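Local coordinates for protein ribonuclease S-F11 (Nicotiana alata, PDB 1IOO) that cleaves RNA as a secreted T2-family ribonuclease associated with gametophytic self-incompatibility, the system by which the plant discriminates self from non-self pollen, at residues V8-P12 and A13-Y17; F105-A108 and L109-D113; C153-V156 and T157-T160. All coordinates share one frame; numbering follows the deposited sequence.

Contact 1. Residues V8-P12 and A13-Y17; sequences VLTWP and ASFCY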
loop_
_atom_site.group_PDB
_atom_site.type_symbol
_atom_site.label_atom_id
_atom_site.label_comp_id
_atom_site.label_asym_id
_atom_site.label_seq_id
_atom_site.Cartn_x
_atom_site.Cartn_y
_atom_site.Cartn_z
ATOM N N VAL A 8 2.566 0.443 1.384
ATOM C CA VAL A 8 1.976 0.435 0.058
ATOM C C VAL A 8 0.472 0.540 0.136
ATOM O O VAL A 8 -0.193 -0.335 0.692
ATOM C CB VAL A 8 2.352 -0.839 -0.720
ATOM C CG1 VAL A 8 1.763 -0.784 -2.129
ATOM C CG2 VAL A 8 3.867 -0.977 -0.771
ATOM N N LEU A 9 -0.059 1.627 -0.409
ATOM C CA LEU A 9 -1.494 1.864 -0.406
ATOM C C LEU A 9 -2.085 1.641 -1.789
ATOM O O LEU A 9 -1.610 2.193 -2.782
ATOM C CB LEU A 9 -1.803 3.291 0.055
ATOM C CG LEU A 9 -1.337 3.638 1.476
ATOM C CD1 LEU A 9 -1.596 5.115 1.747
ATOM C CD2 LEU A 9 -2.057 2.777 2.505
ATOM N N THR A 10 -3.130 0.828 -1.833
ATOM C CA THR A 10 -3.813 0.495 -3.069
ATOM C C THR A 10 -4.992 1.426 -3.329
ATOM O O THR A 10 -5.693 1.829 -2.405
ATOM C CB THR A 10 -4.443 -0.916 -2.989
ATOM O OG1 THR A 10 -3.419 -1.909 -2.888
ATOM C CG2 THR A 10 -5.326 -1.181 -4.201
ATOM N N TRP A 11 -5.165 1.805 -4.589
ATOM C CA TRP A 11 -6.363 2.512 -4.994
ATOM C C TRP A 11 -7.338 1.455 -5.504
ATOM O O TRP A 11 -7.164 0.926 -6.598
ATOM C CB TRP A 11 -6.047 3.542 -6.087
ATOM C CG TRP A 11 -7.260 4.313 -6.557
ATOM C CD1 TRP A 11 -7.704 4.430 -7.843
ATOM C CD2 TRP A 11 -8.191 5.046 -5.742
ATOM N NE1 TRP A 11 -8.851 5.183 -7.882
ATOM C CE2 TRP A 11 -9.174 5.574 -6.609
ATOM C CE3 TRP A 11 -8.288 5.306 -4.367
ATOM C CZ2 TRP A 11 -10.245 6.345 -6.146
ATOM C CZ3 TRP A 11 -9.356 6.074 -3.902
ATOM C CH2 TRP A 11 -10.321 6.583 -4.794
ATOM N N PRO A 12 -8.330 1.068 -4.678
ATOM C CA PRO A 12 -9.323 0.036 -5.001
ATOM C C PRO A 12 -9.912 0.028 -6.399
ATOM O O PRO A 12 -9.967 -1.023 -7.042
ATOM C CB PRO A 12 -10.364 0.204 -3.905
ATOM C CG PRO A 12 -9.510 0.595 -2.736
ATOM C CD PRO A 12 -8.631 1.659 -3.364
ATOM N N ALA A 13 -10.363 1.182 -6.875
ATOM C CA ALA A 13 -10.951 1.245 -8.204
ATOM C C ALA A 13 -9.990 0.702 -9.255
ATOM O O ALA A 13 -10.396 -0.011 -10.172
ATOM C CB ALA A 13 -11.354 2.669 -8.529
ATOM N N SER A 14 -8.711 1.036 -9.120
ATOM C CA SER A 14 -7.713 0.556 -10.063
ATOM C C SER A 14 -7.417 -0.926 -9.838
ATOM O O SER A 14 -7.342 -1.706 -10.787
ATOM C CB SER A 14 -6.424 1.370 -9.933
ATOM O OG SER A 14 -5.476 0.982 -10.912
ATOM N N PHE A 15 -7.254 -1.317 -8.579
ATOM C CA PHE A 15 -6.957 -2.705 -8.271
ATOM C C PHE A 15 -8.034 -3.640 -8.813
ATOM O O PHE A 15 -7.727 -4.688 -9.375
ATOM C CB PHE A 15 -6.838 -2.919 -6.758
ATOM C CG PHE A 15 -6.480 -4.328 -6.378
ATOM C CD1 PHE A 15 -5.150 -4.712 -6.258
ATOM C CD2 PHE A 15 -7.475 -5.280 -6.190
ATOM C CE1 PHE A 15 -4.811 -6.030 -5.955
ATOM C CE2 PHE A 15 -7.157 -6.601 -5.891
ATOM C CZ PHE A 15 -5.819 -6.978 -5.772
ATOM N N CYS A 16 -9.296 -3.253 -8.657
ATOM C CA CYS A 16 -10.398 -4.108 -9.084
ATOM C C CYS A 16 -10.633 -4.046 -10.589
ATOM O O CYS A 16 -11.419 -4.828 -11.133
ATOM C CB CYS A 16 -11.656 -3.775 -8.297
ATOM S SG CYS A 16 -11.450 -4.277 -6.557
ATOM N N TYR A 17 -9.960 -3.122 -11.263
ATOM C CA TYR A 17 -10.069 -3.035 -12.711
ATOM C C TYR A 17 -9.004 -3.908 -13.371
ATOM O O TYR A 17 -9.202 -4.432 -14.467
ATOM C CB TYR A 17 -9.896 -1.588 -13.188
ATOM C CG TYR A 17 -10.431 -1.342 -14.581
ATOM C CD1 TYR A 17 -11.804 -1.279 -14.815
ATOM C CD2 TYR A 17 -9.569 -1.181 -15.666
ATOM C CE1 TYR A 17 -12.311 -1.058 -16.090
ATOM C CE2 TYR A 17 -10.069 -0.962 -16.953
ATOM C CZ TYR A 17 -11.438 -0.900 -17.152
ATOM O OH TYR A 17 -11.943 -0.663 -18.409
#

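Contact 2. Residues F105-A108 and L109-D113; sequences FGLA and LRLKD. With MAN (alpha-D-mannopyranose), chain C; NAG (2-acetamido-2-deoxy-beta-D-glucopyranose), chain B; NAG (2-acetamido-2-deoxy-beta-D-glucopyranose), chain D.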
loop_
_atom_site.group_PDB
_atom_site.type_symbol
_atom_site.label_atom_id
_atom_site.label_comp_id
_atom_site.label_asym_id
_atom_site.label_seq_id
_atom_site.Cartn_x
_atom_site.Cartn_y
_atom_site.Cartn_z
ATOM N N PHE A 105 1.013 -5.484 12.203
ATOM C CA PHE A 105 -0.264 -5.069 11.643
ATOM C C PHE A 105 -0.750 -3.775 12.296
ATOM O O PHE A 105 -1.345 -2.928 11.635
ATOM C CB PHE A 105 -1.306 -6.183 11.765
ATOM C CG PHE A 105 -1.144 -7.259 10.732
ATOM C CD1 PHE A 105 -0.329 -8.366 10.969
ATOM C CD2 PHE A 105 -1.756 -7.131 9.492
ATOM C CE1 PHE A 105 -0.125 -9.328 9.987
ATOM C CE2 PHE A 105 -1.560 -8.086 8.495
ATOM C CZ PHE A 105 -0.742 -9.188 8.742
ATOM N N GLY A 106 -0.465 -3.616 13.586
ATOM C CA GLY A 106 -0.862 -2.398 14.277
ATOM C C GLY A 106 -0.152 -1.198 13.679
ATOM O O GLY A 106 -0.734 -0.117 13.546
ATOM N N LEU A 107 1.118 -1.381 13.330
ATOM C CA LEU A 107 1.893 -0.305 12.714
ATOM C C LEU A 107 1.310 0.066 11.358
ATOM O O LEU A 107 1.163 1.244 11.037
ATOM C CB LEU A 107 3.357 -0.710 12.537
ATOM C CG LEU A 107 4.224 0.337 11.817
ATOM C CD1 LEU A 107 4.220 1.638 12.613
ATOM C CD2 LEU A 107 5.645 -0.175 11.652
ATOM N N ALA A 108 0.980 -0.946 10.560
ATOM C CA ALA A 108 0.387 -0.708 9.253
ATOM C C ALA A 108 -0.866 0.156 9.384
ATOM O O ALA A 108 -1.057 1.108 8.632
ATOM C CB ALA A 108 0.048 -2.037 8.577
ATOM N N LEU A 109 -1.706 -0.167 10.362
ATOM C CA LEU A 109 -2.926 0.591 10.591
ATOM C C LEU A 109 -2.610 2.019 11.030
ATOM O O LEU A 109 -3.245 2.972 10.577
ATOM C CB LEU A 109 -3.795 -0.110 11.646
ATOM C CG LEU A 109 -4.445 -1.424 11.190
ATOM C CD1 LEU A 109 -5.095 -2.137 12.366
ATOM C CD2 LEU A 109 -5.477 -1.119 10.117
ATOM N N ARG A 110 -1.618 2.161 11.905
ATOM C CA ARG A 110 -1.216 3.480 12.394
ATOM C C ARG A 110 -0.700 4.357 11.257
ATOM O O ARG A 110 -1.080 5.523 11.140
ATOM C CB ARG A 110 -0.126 3.341 13.464
ATOM C CG ARG A 110 0.350 4.664 14.054
ATOM C CD ARG A 110 1.314 4.442 15.212
ATOM N NE ARG A 110 2.691 4.199 14.781
ATOM C CZ ARG A 110 3.495 5.136 14.287
ATOM N NH1 ARG A 110 3.065 6.385 14.156
ATOM N NH2 ARG A 110 4.739 4.829 13.937
ATOM N N LEU A 111 0.169 3.796 10.421
ATOM C CA LEU A 111 0.730 4.553 9.309
ATOM C C LEU A 111 -0.347 4.940 8.303
ATOM O O LEU A 111 -0.329 6.043 7.759
ATOM C CB LEU A 111 1.844 3.752 8.626
ATOM C CG LEU A 111 3.036 3.460 9.544
ATOM C CD1 LEU A 111 4.117 2.722 8.771
ATOM C CD2 LEU A 111 3.595 4.757 10.100
ATOM N N LYS A 112 -1.282 4.030 8.051
ATOM C CA LYS A 112 -2.374 4.304 7.128
ATOM C C LYS A 112 -3.228 5.469 7.641
ATOM O O LYS A 112 -3.630 6.351 6.883
ATOM C CB LYS A 112 -3.234 3.042 6.974
ATOM C CG LYS A 112 -4.252 3.060 5.841
ATOM C CD LYS A 112 -5.644 3.408 6.317
ATOM C CE LYS A 112 -6.676 3.001 5.270
ATOM N NZ LYS A 112 -8.054 3.457 5.607
ATOM N N ASP A 113 -3.473 5.467 8.947
ATOM C CA ASP A 113 -4.292 6.486 9.592
ATOM C C ASP A 113 -3.632 7.861 9.542
ATOM O O ASP A 113 -4.293 8.883 9.732
ATOM C CB ASP A 113 -4.547 6.086 11.043
ATOM C CG ASP A 113 -5.586 6.954 11.707
ATOM O OD1 ASP A 113 -6.719 7.011 11.191
ATOM O OD2 ASP A 113 -5.270 7.575 12.742
HETATM C C1 MAN C . -5.135 12.349 14.454
HETATM C C2 MAN C . -4.577 12.556 13.044
HETATM C C3 MAN C . -4.241 11.200 12.415
HETATM C C4 MAN C . -3.283 10.419 13.316
HETATM C C5 MAN C . -3.898 10.280 14.710
HETATM C C6 MAN C . -2.972 9.598 15.700
HETATM O O2 MAN C . -3.413 13.368 13.101
HETATM O O3 MAN C . -3.651 11.393 11.139
HETATM O O4 MAN C . -3.049 9.132 12.763
HETATM O O5 MAN C . -4.215 11.588 15.243
HETATM O O6 MAN C . -2.046 10.519 16.258
HETATM C C1 NAG B . -8.805 9.081 8.789
HETATM C C2 NAG B . -8.207 10.215 9.615
HETATM C C3 NAG B . -8.253 9.871 11.110
HETATM C C4 NAG B . -9.681 9.466 11.537
HETATM C C5 NAG B . -10.211 8.374 10.598
HETATM C C6 NAG B . -11.656 8.004 10.876
HETATM C C7 NAG B . -6.532 11.585 8.558
HETATM C C8 NAG B . -5.114 11.718 8.033
HETATM N N2 NAG B . -6.841 10.461 9.195
HETATM O O3 NAG B . -7.830 11.006 11.851
HETATM O O4 NAG B . -9.682 8.962 12.893
HETATM O O5 NAG B . -10.148 8.819 9.226
HETATM O O6 NAG B . -12.524 9.100 10.622
HETATM O O7 NAG B . -7.337 12.498 8.379
HETATM C C1 NAG D . -9.996 7.639 3.842
HETATM C C2 NAG D . -11.089 8.330 4.676
HETATM C C3 NAG D . -10.474 9.305 5.675
HETATM C C4 NAG D . -9.460 8.562 6.534
HETATM C C5 NAG D . -8.397 7.948 5.622
HETATM C C6 NAG D . -7.360 7.166 6.400
HETATM C C7 NAG D . -13.302 9.108 4.115
HETATM C C8 NAG D . -14.131 10.135 3.364
HETATM N N2 NAG D . -12.011 9.032 3.805
HETATM O O3 NAG D . -11.497 9.847 6.499
HETATM O O4 NAG D . -8.850 9.476 7.460
HETATM O O5 NAG D . -9.020 7.024 4.702
HETATM O O6 NAG D . -7.937 6.020 7.008
HETATM O O7 NAG D . -13.834 8.391 4.969
#

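Contact 3. Residues C153-V156 and T157-T160; sequences CAEV and TKGT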
loop_
_atom_site.group_PDB
_atom_site.type_symbol
_atom_site.label_atom_id
_atom_site.label_comp_id
_atom_site.label_asym_id
_atom_site.label_seq_id
_atom_site.Cartn_x
_atom_site.Cartn_y
_atom_site.Cartn_z
ATOM N N CYS A 153 2.247 2.912 -11.267
ATOM C CA CYS A 153 1.207 2.862 -12.275
ATOM C C CYS A 153 1.034 1.476 -12.839
ATOM O O CYS A 153 1.917 0.621 -12.749
ATOM C CB CYS A 153 1.521 3.794 -13.443
ATOM S SG CYS A 153 1.433 5.562 -13.055
ATOM N N ALA A 154 -0.144 1.262 -13.405
ATOM C CA ALA A 154 -0.470 0.039 -14.090
ATOM C C ALA A 154 -1.105 0.384 -15.416
ATOM O O ALA A 154 -1.703 1.451 -15.558
ATOM C CB ALA A 154 -1.424 -0.805 -13.258
ATOM N N GLU A 155 -0.931 -0.479 -16.406
ATOM C CA GLU A 155 -1.532 -0.243 -17.701
ATOM C C GLU A 155 -2.449 -1.389 -18.086
ATOM O O GLU A 155 -2.011 -2.364 -18.692
ATOM C CB GLU A 155 -0.462 -0.040 -18.785
ATOM C CG GLU A 155 0.332 1.253 -18.637
ATOM C CD GLU A 155 1.173 1.591 -19.859
ATOM O OE1 GLU A 155 1.996 2.526 -19.770
ATOM O OE2 GLU A 155 1.012 0.938 -20.911
ATOM N N VAL A 156 -3.717 -1.287 -17.692
ATOM C CA VAL A 156 -4.704 -2.298 -18.050
ATOM C C VAL A 156 -4.896 -2.291 -19.552
ATOM O O VAL A 156 -5.136 -3.321 -20.179
ATOM C CB VAL A 156 -6.040 -2.028 -17.336
ATOM C CG1 VAL A 156 -7.080 -3.049 -17.770
ATOM C CG2 VAL A 156 -5.826 -2.092 -15.830
ATOM N N THR A 157 -4.806 -1.093 -20.116
ATOM C CA THR A 157 -4.831 -0.898 -21.549
ATOM C C THR A 157 -3.497 -0.306 -21.961
ATOM O O THR A 157 -3.058 0.685 -21.378
ATOM C CB THR A 157 -5.951 0.077 -21.982
ATOM O OG1 THR A 157 -7.218 -0.413 -21.534
ATOM C CG2 THR A 157 -5.977 0.222 -23.497
ATOM N N LYS A 158 -2.821 -0.933 -22.914
ATOM C CA LYS A 158 -1.521 -0.439 -23.335
ATOM C C LYS A 158 -1.609 1.019 -23.766
ATOM O O LYS A 158 -2.406 1.373 -24.633
ATOM C CB LYS A 158 -0.966 -1.304 -24.470
ATOM C CG LYS A 158 0.425 -0.897 -24.930
ATOM C CD LYS A 158 0.916 -1.779 -26.066
ATOM C CE LYS A 158 2.274 -1.318 -26.573
ATOM N NZ LYS A 158 3.318 -1.400 -25.514
ATOM N N GLY A 159 -0.800 1.868 -23.142
ATOM C CA GLY A 159 -0.817 3.275 -23.492
ATOM C C GLY A 159 -1.668 4.130 -22.573
ATOM O O GLY A 159 -1.730 5.348 -22.739
ATOM N N THR A 160 -2.328 3.503 -21.605
ATOM C CA THR A 160 -3.160 4.238 -20.662
ATOM C C THR A 160 -2.716 3.981 -19.229
ATOM O O THR A 160 -3.346 3.217 -18.498
ATOM C CB THR A 160 -4.646 3.858 -20.790
ATOM O OG1 THR A 160 -5.062 4.024 -22.151
ATOM C CG2 THR A 160 -5.502 4.759 -19.906
HETATM O O HOH W 1 -5.141 1.277 -17.730
#

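Contact 1. Residues V8-P12 and A13-Y17
The carbonyl of W11, at the N-cap position, opens helix 12-18 by accepting the amide of F15: N to O is 3.0 Å, the N-H angle is 166°, and the donor lies in the carbonyl plane. S14 N also reaches W11 O, but at 124° this bond is weak. One step on, P12 O takes C16 N at 2.8 Å, with the donor almost in line with the carbonyl bond. Packing starts from the W11 indole, which is turned alongside the first turn with CG anti to the backbone N (chi1 180°). Its NE1 end comes within 3.6 Å of A13 CB, and A13 N stands over one face near the rim. Further out, T10 CG2 presses on F15 CB at 3.4 Å, while the F15 ring swings off toward L70 and Y164. S14 OG bonds to E162. T10 meanwhile touches H32, the catalytic proton donor. W11 thus serves the helix start twice: its O takes the first helical bond and, weakly, S14 N, while NE1 separately ties this end to R195 O near the C-terminus. P12, lacking an N-H, suits the first turn, where an amide proton would have no helical acceptor.

Contact 2. Residues F105-A108 and L109-D113
L107 O accepts L111 N at 2.8 Å with an N-H angle of 169°, the shortest and straightest of four consecutive i to i+4 bonds. The others join F105 O to L109 N, G106 O to R110 N and A108 O to K112 N, each with the donor tilted from the carbonyl plane. Apolar contact follows the same spacing: L107 CD1 lies 3.8 Å from L111 CG, the two leucines crossing at a slant. The same methyl is 3.5 Å from R110 NH2. R110 runs extended from the backbone and then bends at chi3 (83°), which brings NH2 obliquely against L107 CD1 and sets L111 CD2 above one face of the guanidinium, offset toward the rim; NH2 is bonded to A174 O. Polar contact with sugar gathers round D113. Its backbone O takes two bonds, from mannose O3 at 2.9 Å and, at 163°, from the N2 amide of the chain B N-acetylglucosamine at 3.0 Å. Its carboxylate OD2 accepts mannose O4 at 2.7 Å. With an alanine in place of D113, mannose O4 would probably lose its carboxylate acceptor. K112 NZ reaches O6 of the chain D N-acetylglucosamine, although the position of NZ is less certain. One side of helix 101-113 faces the protein: L107, A108 and L111 pack on strands 4-10 and 30-37, L109 meets helix 57-66, and F105 sits edge-to-face with F55. Such a helix laid against the central antiparallel sheet fits the alpha+beta fold of the RNase T2 family, here with the glycan on N28 folded back over its late residues.

Contact 3. Residues C153-V156 and T157-T160
E155 reaches across to G159, its OE2 accepting G159 N at 3.0 Å in a nearly straight bond (176°). The amide comes from well above the carboxylate plane, 57° out of it. With CG anti to the carbonyl carbon (chi1 -68°) and the chain extended beyond, the side chain spans the loop, passing its CB beside T157 O. K158 NZ lies 5.7 Å from E155 OE2, too far for contact, though its charge may add some attraction. T157 begins a type II beta turn closed by T160 N on T157 O at 2.9 Å; G159 takes the third position with a positive phi, where a side chain would collide with the preceding carbonyl. V156 precedes this turn, and a water ties the two arms together, donating to T160 O at 2.8 Å and receiving a weak bond from V156 N. The carboxylate thus holds the crest of the turn and the water its base. The segment links strands 150-154 and 162-170, a beta hairpin of the main sheet, with A154 paired to E162. V156 packs on Y17 and A18 of helix 12-18, E155 leans on P161 and D187, and the C153-C186 disulfide ties the strand to the chain's C-terminal part.

In the fold
Contact 1 is the hub. Its strand end meets contact 2 where L9 CD2 packs on K112 CG at 4.0 Å, and its helix end meets contact 3 where Y17 CE2 lies 3.7 Å from V156 CG1. Contacts 2 and 3 do not touch; their nearest atoms are about 18 Å apart, on opposite sides of the chain's centre. The main antiparallel sheet joins contacts 1 and 3 and backs the helix of contact 2. Toward the active site, the T10 side chain comes within about 3 Å of that of H32, and F105 within about 5 Å of that of Q87, probably also catalytic. A154 of contact 3 stays about 11 Å from the H32 side chain, at the periphery.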